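Local coordinates for XPF endonuclease (Aeropyrum pernix, PDB 2BGW), which probably cuts single strands in branched or damaged DNA as a dimeric, magnesium-binding, structure-specific endonuclease of the XPF family, at residues 154-157 against 158-162. Numbering follows the deposited sequence.
Sequences SDVR and EWQLY
The carbonyl O of V156 takes the amide N of Q160 at 2.9 Å, one of four successive i to i+4 bonds that open helix 155-165; the first, from E158 N to S154 O, is more bent, with an angle of 140° at the hydrogen. Just ahead of the helix, S154 is the N-cap: its OG accepts from R157 N at 3.0 Å, nearly straight. One turn on, side chains four residues apart meet along the helix. R157 and L161 pass at a slant, L161 CD1 lying 3.5 Å above one guanidinium face, offset toward the rim. At the guanidinium edge sits OE2 of E158, 4.4 Å from R157 NE and beyond a salt bridge; E158 OE1 bonds to Y79 OH. Q160, its CG anti to its carbonyl carbon (chi1 -64°), extends back past V156, with NE2 3.4 Å from V156 CG1. W159 sets the CD1 edge of its indole against D155 O. The helix leads into the helix-hairpin-helix region, whose helix 172-182 packs on Q160 and L161. L161 thus covers one face of a buried guanidinium whose NH2 forms a salt bridge with D47; this and W159 NE1 to Q37 O fasten the helix to the nuclease domain, while Q160 NE2 adds weak bonds to the second subunit.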
ATOM      1  N   SER A 154     -12.231   9.714  -4.991  1.00 37.38           N
ATOM      2  CA  SER A 154     -13.282   8.811  -5.538  1.00 36.64           C
ATOM      3  C   SER A 154     -12.773   7.486  -6.102  1.00 36.19           C
ATOM      4  O   SER A 154     -11.612   7.346  -6.498  1.00 35.82           O
ATOM      5  CB  SER A 154     -14.171   9.506  -6.582  1.00 36.73           C
ATOM      6  OG  SER A 154     -13.596   9.439  -7.869  1.00 35.28           O
ATOM      7  N   ASP A 155     -13.680   6.523  -6.122  1.00 35.88           N
ATOM      8  CA  ASP A 155     -13.446   5.195  -6.662  1.00 35.57           C
ATOM      9  C   ASP A 155     -13.321   5.315  -8.159  1.00 35.04           C
ATOM     10  O   ASP A 155     -12.468   4.657  -8.755  1.00 35.38           O
ATOM     11  CB  ASP A 155     -14.647   4.328  -6.361  1.00 35.77           C
ATOM     12  CG  ASP A 155     -15.945   5.057  -6.648  1.00 37.67           C
ATOM     13  OD1 ASP A 155     -15.902   6.314  -6.760  1.00 38.95           O
ATOM     14  OD2 ASP A 155     -17.000   4.396  -6.775  1.00 40.15           O
ATOM     15  N   VAL A 156     -14.145   6.171  -8.770  1.00 33.89           N
ATOM     16  CA  VAL A 156     -14.108   6.340 -10.215  1.00 32.79           C
ATOM     17  C   VAL A 156     -12.759   6.862 -10.679  1.00 32.66           C
ATOM     18  O   VAL A 156     -12.184   6.351 -11.645  1.00 33.40           O
ATOM     19  CB  VAL A 156     -15.215   7.232 -10.730  1.00 32.51           C
ATOM     20  CG1 VAL A 156     -14.946   7.584 -12.159  1.00 32.45           C
ATOM     21  CG2 VAL A 156     -16.555   6.536 -10.607  1.00 31.51           C
ATOM     22  N   ARG A 157     -12.223   7.837  -9.973  1.00 32.16           N
ATOM     23  CA  ARG A 157     -10.868   8.279 -10.256  1.00 32.65           C
ATOM     24  C   ARG A 157      -9.839   7.153 -10.085  1.00 33.00           C
ATOM     25  O   ARG A 157      -8.877   7.071 -10.849  1.00 33.93           O
ATOM     26  CB  ARG A 157     -10.495   9.479  -9.396  1.00 32.29           C
ATOM     27  CG  ARG A 157      -9.085   9.943  -9.631  1.00 34.65           C
ATOM     28  CD  ARG A 157      -8.732  11.216  -8.858  1.00 38.07           C
ATOM     29  NE  ARG A 157      -7.333  11.169  -8.426  1.00 40.32           N
ATOM     30  CZ  ARG A 157      -6.347  11.863  -8.992  1.00 43.44           C
ATOM     31  NH1 ARG A 157      -6.598  12.684 -10.015  1.00 44.62           N
ATOM     32  NH2 ARG A 157      -5.103  11.738  -8.535  1.00 44.57           N
ATOM     33  N   GLU A 158     -10.041   6.281  -9.100  1.00 32.75           N
ATOM     34  CA  GLU A 158      -9.071   5.234  -8.832  1.00 32.82           C
ATOM     35  C   GLU A 158      -8.958   4.283 -10.013  1.00 32.76           C
ATOM     36  O   GLU A 158      -7.864   3.926 -10.443  1.00 32.41           O
ATOM     37  CB  GLU A 158      -9.397   4.490  -7.529  1.00 32.74           C
ATOM     38  CG  GLU A 158      -9.144   5.340  -6.261  1.00 33.76           C
ATOM     39  CD  GLU A 158      -7.810   6.112  -6.276  1.00 35.69           C
ATOM     40  OE1 GLU A 158      -6.731   5.465  -6.364  1.00 35.92           O
ATOM     41  OE2 GLU A 158      -7.840   7.372  -6.201  1.00 36.46           O
ATOM     42  N   TRP A 159     -10.113   3.897 -10.540  1.00 32.74           N
ATOM     43  CA  TRP A 159     -10.187   3.076 -11.725  1.00 32.16           C
ATOM     44  C   TRP A 159      -9.668   3.825 -12.928  1.00 32.51           C
ATOM     45  O   TRP A 159      -9.005   3.244 -13.772  1.00 32.67           O
ATOM     46  CB  TRP A 159     -11.614   2.747 -11.990  1.00 31.53           C
ATOM     47  CG  TRP A 159     -12.169   1.698 -11.149  1.00 30.77           C
ATOM     48  CD1 TRP A 159     -13.009   1.858 -10.109  1.00 31.02           C
ATOM     49  CD2 TRP A 159     -11.986   0.299 -11.307  1.00 30.54           C
ATOM     50  NE1 TRP A 159     -13.365   0.646  -9.581  1.00 30.60           N
ATOM     51  CE2 TRP A 159     -12.761  -0.335 -10.311  1.00 30.50           C
ATOM     52  CE3 TRP A 159     -11.239  -0.485 -12.189  1.00 30.46           C
ATOM     53  CZ2 TRP A 159     -12.819  -1.716 -10.171  1.00 30.81           C
ATOM     54  CZ3 TRP A 159     -11.289  -1.855 -12.051  1.00 31.28           C
ATOM     55  CH2 TRP A 159     -12.075  -2.462 -11.042  1.00 31.01           C
ATOM     56  N   GLN A 160      -9.955   5.114 -13.031  1.00 32.65           N
ATOM     57  CA  GLN A 160      -9.378   5.861 -14.149  1.00 33.27           C
ATOM     58  C   GLN A 160      -7.865   5.749 -14.127  1.00 33.48           C
ATOM     59  O   GLN A 160      -7.216   5.624 -15.173  1.00 33.61           O
ATOM     60  CB  GLN A 160      -9.812   7.323 -14.133  1.00 33.44           C
ATOM     61  CG  GLN A 160     -11.302   7.498 -14.324  1.00 32.72           C
ATOM     62  CD  GLN A 160     -11.774   8.881 -13.970  1.00 34.38           C
ATOM     63  OE1 GLN A 160     -11.067   9.661 -13.313  1.00 35.09           O
ATOM     64  NE2 GLN A 160     -12.981   9.211 -14.413  1.00 35.98           N
ATOM     65  N   LEU A 161      -7.313   5.754 -12.918  1.00 33.70           N
ATOM     66  CA  LEU A 161      -5.871   5.636 -12.723  1.00 33.77           C
ATOM     67  C   LEU A 161      -5.344   4.215 -12.890  1.00 33.99           C
ATOM     68  O   LEU A 161      -4.230   4.006 -13.341  1.00 34.27           O
ATOM     69  CB  LEU A 161      -5.507   6.192 -11.359  1.00 33.41           C
ATOM     70  CG  LEU A 161      -5.653   7.705 -11.305  1.00 32.64           C
ATOM     71  CD1 LEU A 161      -5.797   8.142  -9.906  1.00 31.08           C
ATOM     72  CD2 LEU A 161      -4.447   8.344 -11.955  1.00 33.06           C
ATOM     73  N   TYR A 162      -6.159   3.241 -12.534  1.00 34.54           N
ATOM     74  CA  TYR A 162      -5.788   1.836 -12.660  1.00 35.56           C
ATOM     75  C   TYR A 162      -5.716   1.467 -14.137  1.00 36.12           C
ATOM     76  O   TYR A 162      -4.832   0.720 -14.579  1.00 36.66           O
ATOM     77  CB  TYR A 162      -6.816   0.966 -11.911  1.00 35.71           C
ATOM     78  CG  TYR A 162      -6.621  -0.527 -12.008  1.00 35.44           C
ATOM     79  CD1 TYR A 162      -5.380  -1.101 -11.784  1.00 36.89           C
ATOM     80  CD2 TYR A 162      -7.690  -1.366 -12.308  1.00 35.50           C
ATOM     81  CE1 TYR A 162      -5.198  -2.477 -11.883  1.00 38.10           C
ATOM     82  CE2 TYR A 162      -7.528  -2.739 -12.396  1.00 35.66           C
ATOM     83  CZ  TYR A 162      -6.279  -3.288 -12.192  1.00 36.87           C
ATOM     84  OH  TYR A 162      -6.093  -4.646 -12.270  1.00 36.82           O
TER